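PDB 4EC6: conjugal transfer protein-like C-terminal domain-containing protein, which is of unknown detailed function but probably takes part in conjugative plasmid transfer as a VirB8-like type IV secretion component, here its NTF2-like C-terminal domain. Local coordinates for residues Tyr67-Glu72 against Lys100-Val105; Ser118-Leu123 against Lys135-Val140. All coordinates share one frame; numbering follows the deposited sequence.

Contact 1: residues Tyr67-Glu72 against Lys100-Val105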
# COMPACT_ATOMS: atom_id res chain seq x y z
N TYR A 67 -12.69 -8.98 -5.14
CA TYR A 67 -13.81 -9.76 -5.62
C TYR A 67 -13.52 -11.28 -5.64
O TYR A 67 -14.34 -12.11 -5.30
CB TYR A 67 -14.26 -9.21 -6.98
CG TYR A 67 -14.90 -7.88 -6.81
CD1 TYR A 67 -16.18 -7.77 -6.18
CD2 TYR A 67 -14.25 -6.71 -7.18
CE1 TYR A 67 -16.79 -6.53 -5.96
CE2 TYR A 67 -14.85 -5.46 -6.96
CZ TYR A 67 -16.11 -5.40 -6.35
OH TYR A 67 -16.70 -4.20 -6.15
N TYR A 68 -12.31 -11.64 -5.98
CA TYR A 68 -11.91 -13.00 -5.99
C TYR A 68 -11.98 -13.58 -4.60
O TYR A 68 -12.36 -14.71 -4.45
CB TYR A 68 -10.48 -13.09 -6.51
CG TYR A 68 -10.01 -14.50 -6.71
CD1 TYR A 68 -10.60 -15.32 -7.72
CD2 TYR A 68 -8.98 -15.01 -5.94
CE1 TYR A 68 -10.16 -16.62 -7.89
CE2 TYR A 68 -8.54 -16.31 -6.10
CZ TYR A 68 -9.14 -17.09 -7.06
OH TYR A 68 -8.66 -18.32 -7.20
N PHE A 69 -11.64 -12.80 -3.58
CA PHE A 69 -11.72 -13.33 -2.21
C PHE A 69 -13.06 -13.06 -1.51
O PHE A 69 -13.21 -13.31 -0.32
CB PHE A 69 -10.53 -12.88 -1.34
CG PHE A 69 -9.31 -13.74 -1.51
CD1 PHE A 69 -9.09 -14.84 -0.67
CD2 PHE A 69 -8.40 -13.47 -2.51
CE1 PHE A 69 -7.97 -15.65 -0.84
CE2 PHE A 69 -7.30 -14.28 -2.70
CZ PHE A 69 -7.09 -15.37 -1.87
N SER A 70 -14.04 -12.56 -2.26
CA SER A 70 -15.35 -12.34 -1.72
C SER A 70 -15.90 -13.66 -1.18
O SER A 70 -15.64 -14.77 -1.70
CB SER A 70 -16.26 -11.83 -2.81
OG SER A 70 -17.62 -12.16 -2.49
N GLN A 71 -16.69 -13.55 -0.13
CA GLN A 71 -17.26 -14.76 0.41
C GLN A 71 -18.68 -15.11 0.00
O GLN A 71 -19.15 -16.15 0.43
CB GLN A 71 -17.06 -14.80 1.90
CG GLN A 71 -15.64 -15.17 2.17
CD GLN A 71 -15.43 -15.39 3.62
OE1 GLN A 71 -14.80 -14.58 4.29
NE2 GLN A 71 -15.99 -16.49 4.14
N GLU A 72 -19.29 -14.31 -0.88
CA GLU A 72 -20.53 -14.62 -1.59
C GLU A 72 -20.79 -16.11 -1.91
O GLU A 72 -20.10 -16.75 -2.71
CB GLU A 72 -20.65 -13.77 -2.84
CG GLU A 72 -21.90 -14.03 -3.64
CD GLU A 72 -23.18 -13.91 -2.82
OE1 GLU A 72 -23.54 -12.79 -2.42
OE2 GLU A 72 -23.86 -14.94 -2.58
N LYS A 100 -12.28 -18.13 2.49
CA LYS A 100 -11.07 -17.57 3.09
C LYS A 100 -11.25 -16.08 3.20
O LYS A 100 -11.80 -15.48 2.33
CB LYS A 100 -9.89 -17.92 2.23
CG LYS A 100 -9.75 -19.43 2.13
CD LYS A 100 -8.78 -19.89 1.07
CE LYS A 100 -7.55 -20.54 1.68
NZ LYS A 100 -7.04 -21.56 0.73
N THR A 101 -10.82 -15.51 4.31
CA THR A 101 -10.97 -14.10 4.60
C THR A 101 -9.65 -13.36 4.41
O THR A 101 -8.59 -13.74 4.90
CB THR A 101 -11.41 -13.94 6.04
OG1 THR A 101 -12.61 -14.72 6.24
CG2 THR A 101 -11.64 -12.46 6.38
N LEU A 102 -9.72 -12.26 3.71
CA LEU A 102 -8.52 -11.63 3.25
C LEU A 102 -8.22 -10.56 4.28
O LEU A 102 -9.00 -9.62 4.44
CB LEU A 102 -8.81 -11.04 1.87
CG LEU A 102 -7.69 -10.57 1.00
CD1 LEU A 102 -6.76 -11.71 0.60
CD2 LEU A 102 -8.34 -9.92 -0.21
N LYS A 103 -7.12 -10.71 5.02
CA LYS A 103 -6.78 -9.74 6.09
C LYS A 103 -5.85 -8.65 5.62
O LYS A 103 -5.87 -7.56 6.17
CB LYS A 103 -6.12 -10.40 7.30
CG LYS A 103 -6.84 -11.60 7.91
CD LYS A 103 -8.29 -11.30 8.29
CE LYS A 103 -8.37 -10.30 9.44
NZ LYS A 103 -9.57 -9.45 9.24
N SER A 104 -5.00 -8.96 4.63
CA SER A 104 -4.08 -7.99 4.09
C SER A 104 -3.52 -8.42 2.74
O SER A 104 -3.39 -9.62 2.44
CB SER A 104 -2.95 -7.64 5.07
OG SER A 104 -1.88 -8.53 4.92
N VAL A 105 -3.15 -7.41 1.95
CA VAL A 105 -2.64 -7.64 0.63
C VAL A 105 -1.43 -6.76 0.41
O VAL A 105 -1.50 -5.56 0.58
CB VAL A 105 -3.73 -7.28 -0.43
CG1 VAL A 105 -3.18 -7.43 -1.84
CG2 VAL A 105 -4.97 -8.11 -0.19
O HOH W 1 -12.78 -16.57 0.09
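L102 turns its CG anti to its backbone N (chi1 -167°), which carries both methyls toward F69; the two side chains meet at about a right angle. L102 CD1 sits over the centre of the F69 ring, 3.9 Å from the centroid and only 13° off the ring normal, a CH-pi contact. The second branch closes on the root of the same side chain, with L102 CD2 3.9 Å from F69 CB. Near the plane of the ring, at its edge, lies the carbonyl of K100, with K100 O 4.1 Å from F69 CD1, so the ring is approached from face and rim at once.

F69 is the first residue to leave helical geometry after helix 54-68. The chain then turns through S70, whose OG accepts from the backbone N of E72 at 3.2 Å in an ST turn, and Q71 is brought back alongside strand 101-112. Its side chain runs extended beyond CG to the start of that strand. There T101 OG1 donates to Q71 OE1 at 2.9 Å, arriving tilted 32° from the carbonyl plane. Water 1 adds an indirect link: K100 N donates to it at 2.9 Å, and the water donates weakly to F69 O at 3.3 Å.

Beyond the two segments, L123, I136 and L155 also pack on F69, which sets its ring against the inner side chains of the sheet in this NTF2-like domain, just past the end of helix 54-68. The chemistry is therefore divided: a buried aromatic ring held by a leucine, and a polar margin made by an exposed glutamine, a threonine hydroxyl and a water. With the amide as placed, Q71 ties the loop to the first residue of the strand by a polar bond at the margin of the apolar contact.

Contact 2: residues Ser118-Leu123 against Lys135-Val140; sequences SVEYLL and KITFEV
V119 lays CG2 over one face of the F138 ring, 3.7 Å from the centroid, 18° off the normal and displaced toward the rim, within the antiparallel beta hairpin formed by strands 117-126 and 131-142. F138 reaches this place because its CG lies between the backbone N and carbonyl carbon (chi1 59°), swinging the ring across its partner. The Y121 and F138 rings have nearly parallel planes (5°), but meet rim to rim with centroids 6.0 Å apart, neither over the face of the other. I136 CG2 fills the next position, 3.8 Å from both Y121 CB and L123 CD1. Helix 54-68 covers V119 with I57, F138 with F64, and Y121 and I136 with L65, and Y121 OH bonds to D58 O.

The register rests on paired backbone bonds: V119 with F138 and Y121 with I136 are hydrogen-bonded pairs, with both V119 N to F138 O and Y121 N to I136 O at 2.9 Å. On the other face, E120 and T137 lie side by side, while K135 bends across E120 into a weak salt bridge, K135 NZ to E120 OE1 3.4 Å. The other carboxylate oxygen, E120 OE2, accepts from water 2 at 2.9 Å.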
# COMPACT_ATOMS: atom_id res chain seq x y z
N SER A 118 2.94 -11.58 -15.24
CA SER A 118 2.60 -12.44 -14.13
C SER A 118 2.79 -11.60 -12.84
O SER A 118 3.89 -11.06 -12.61
CB SER A 118 3.52 -13.65 -14.13
OG SER A 118 3.24 -14.44 -13.00
N VAL A 119 1.74 -11.46 -12.04
CA VAL A 119 1.84 -10.65 -10.82
C VAL A 119 1.78 -11.52 -9.57
O VAL A 119 1.09 -12.53 -9.54
CB VAL A 119 0.79 -9.49 -10.76
CG1 VAL A 119 0.78 -8.72 -12.04
CG2 VAL A 119 -0.62 -9.99 -10.52
N GLU A 120 2.46 -11.13 -8.52
CA GLU A 120 2.33 -11.83 -7.24
C GLU A 120 1.95 -10.90 -6.13
O GLU A 120 2.37 -9.74 -6.13
CB GLU A 120 3.63 -12.49 -6.86
CG GLU A 120 4.20 -13.36 -7.97
CD GLU A 120 5.51 -14.01 -7.59
OE1 GLU A 120 6.07 -13.68 -6.55
OE2 GLU A 120 6.00 -14.85 -8.35
N TYR A 121 1.19 -11.43 -5.17
CA TYR A 121 0.90 -10.74 -3.91
C TYR A 121 1.15 -11.65 -2.72
O TYR A 121 0.95 -12.88 -2.79
CB TYR A 121 -0.54 -10.25 -3.88
CG TYR A 121 -0.92 -9.30 -5.00
CD1 TYR A 121 -1.15 -7.95 -4.75
CD2 TYR A 121 -1.06 -9.75 -6.31
CE1 TYR A 121 -1.47 -7.06 -5.76
CE2 TYR A 121 -1.41 -8.88 -7.33
CZ TYR A 121 -1.61 -7.53 -7.04
OH TYR A 121 -1.94 -6.68 -8.04
N LEU A 122 1.54 -11.06 -1.60
CA LEU A 122 1.56 -11.78 -0.32
C LEU A 122 0.28 -11.46 0.43
O LEU A 122 -0.08 -10.31 0.54
CB LEU A 122 2.75 -11.38 0.54
CG LEU A 122 4.07 -11.83 -0.01
CD1 LEU A 122 5.02 -11.87 1.18
CD2 LEU A 122 4.01 -13.21 -0.70
N LEU A 123 -0.38 -12.48 0.97
CA LEU A 123 -1.64 -12.29 1.65
C LEU A 123 -1.59 -12.85 3.06
O LEU A 123 -0.88 -13.82 3.34
CB LEU A 123 -2.74 -13.02 0.88
CG LEU A 123 -2.83 -12.91 -0.64
CD1 LEU A 123 -3.89 -13.82 -1.22
CD2 LEU A 123 -3.17 -11.48 -1.01
N LYS A 135 1.04 -16.73 -0.74
CA LYS A 135 1.29 -16.03 -1.98
C LYS A 135 0.25 -16.41 -3.06
O LYS A 135 -0.21 -17.55 -3.13
CB LYS A 135 2.70 -16.31 -2.47
CG LYS A 135 2.89 -15.94 -3.90
CD LYS A 135 4.30 -15.49 -4.11
CE LYS A 135 5.23 -16.64 -4.42
NZ LYS A 135 6.62 -16.10 -4.29
N ILE A 136 -0.15 -15.42 -3.83
CA ILE A 136 -1.05 -15.61 -4.93
C ILE A 136 -0.41 -15.04 -6.21
O ILE A 136 0.13 -13.94 -6.20
CB ILE A 136 -2.42 -14.98 -4.65
CG1 ILE A 136 -3.42 -15.55 -5.63
CG2 ILE A 136 -2.39 -13.45 -4.68
CD1 ILE A 136 -4.84 -15.22 -5.27
N THR A 137 -0.47 -15.84 -7.27
CA THR A 137 0.09 -15.56 -8.58
C THR A 137 -1.04 -15.69 -9.64
O THR A 137 -1.89 -16.57 -9.57
CB THR A 137 1.19 -16.60 -8.85
OG1 THR A 137 1.98 -16.70 -7.68
CG2 THR A 137 2.12 -16.20 -9.99
N PHE A 138 -1.07 -14.78 -10.59
CA PHE A 138 -1.96 -14.86 -11.72
C PHE A 138 -1.44 -13.94 -12.83
O PHE A 138 -0.65 -13.04 -12.59
CB PHE A 138 -3.38 -14.52 -11.32
CG PHE A 138 -3.57 -13.16 -10.72
CD1 PHE A 138 -3.92 -12.07 -11.53
CD2 PHE A 138 -3.50 -12.95 -9.34
CE1 PHE A 138 -4.14 -10.81 -10.99
CE2 PHE A 138 -3.73 -11.68 -8.79
CZ PHE A 138 -4.05 -10.61 -9.60
N GLU A 139 -1.86 -14.17 -14.06
CA GLU A 139 -1.43 -13.26 -15.14
C GLU A 139 -2.47 -12.22 -15.53
O GLU A 139 -3.64 -12.36 -15.25
CB GLU A 139 -0.93 -14.05 -16.32
CG GLU A 139 0.12 -14.99 -15.84
CD GLU A 139 0.58 -15.94 -16.91
OE1 GLU A 139 0.37 -15.63 -18.13
OE2 GLU A 139 1.15 -17.00 -16.51
N VAL A 140 -2.02 -11.18 -16.19
CA VAL A 140 -2.80 -9.96 -16.42
C VAL A 140 -2.36 -9.43 -17.77
O VAL A 140 -1.20 -9.54 -18.09
CB VAL A 140 -2.46 -8.95 -15.32
CG1 VAL A 140 -2.78 -7.53 -15.72
CG2 VAL A 140 -3.26 -9.31 -14.10
O HOH W 2 4.95 -17.56 -8.29

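Overall arrangement
Contact 1 brings the exit of helix 54-68 to the first strand of the sheet, and contact 2 is the pairing of the second and third strands; strand order follows chain order, so 101-112 lies directly beside 117-126. Their centres are 14 Å apart, yet they share apolar surface. F69 bridges them: its CZ is 3.6 Å from L123 CD1 and its CE2 is 3.7 Å from I136 CD1. A second junction joins V105 CG1 to Y121 CD1, also at 3.6 Å. The apolar side chains of the two contacts thus join on the face of the sheet that carries Y121, I136 and F138. A second subunit approaches both, packing its Y63 on S104 and its T59 on L122.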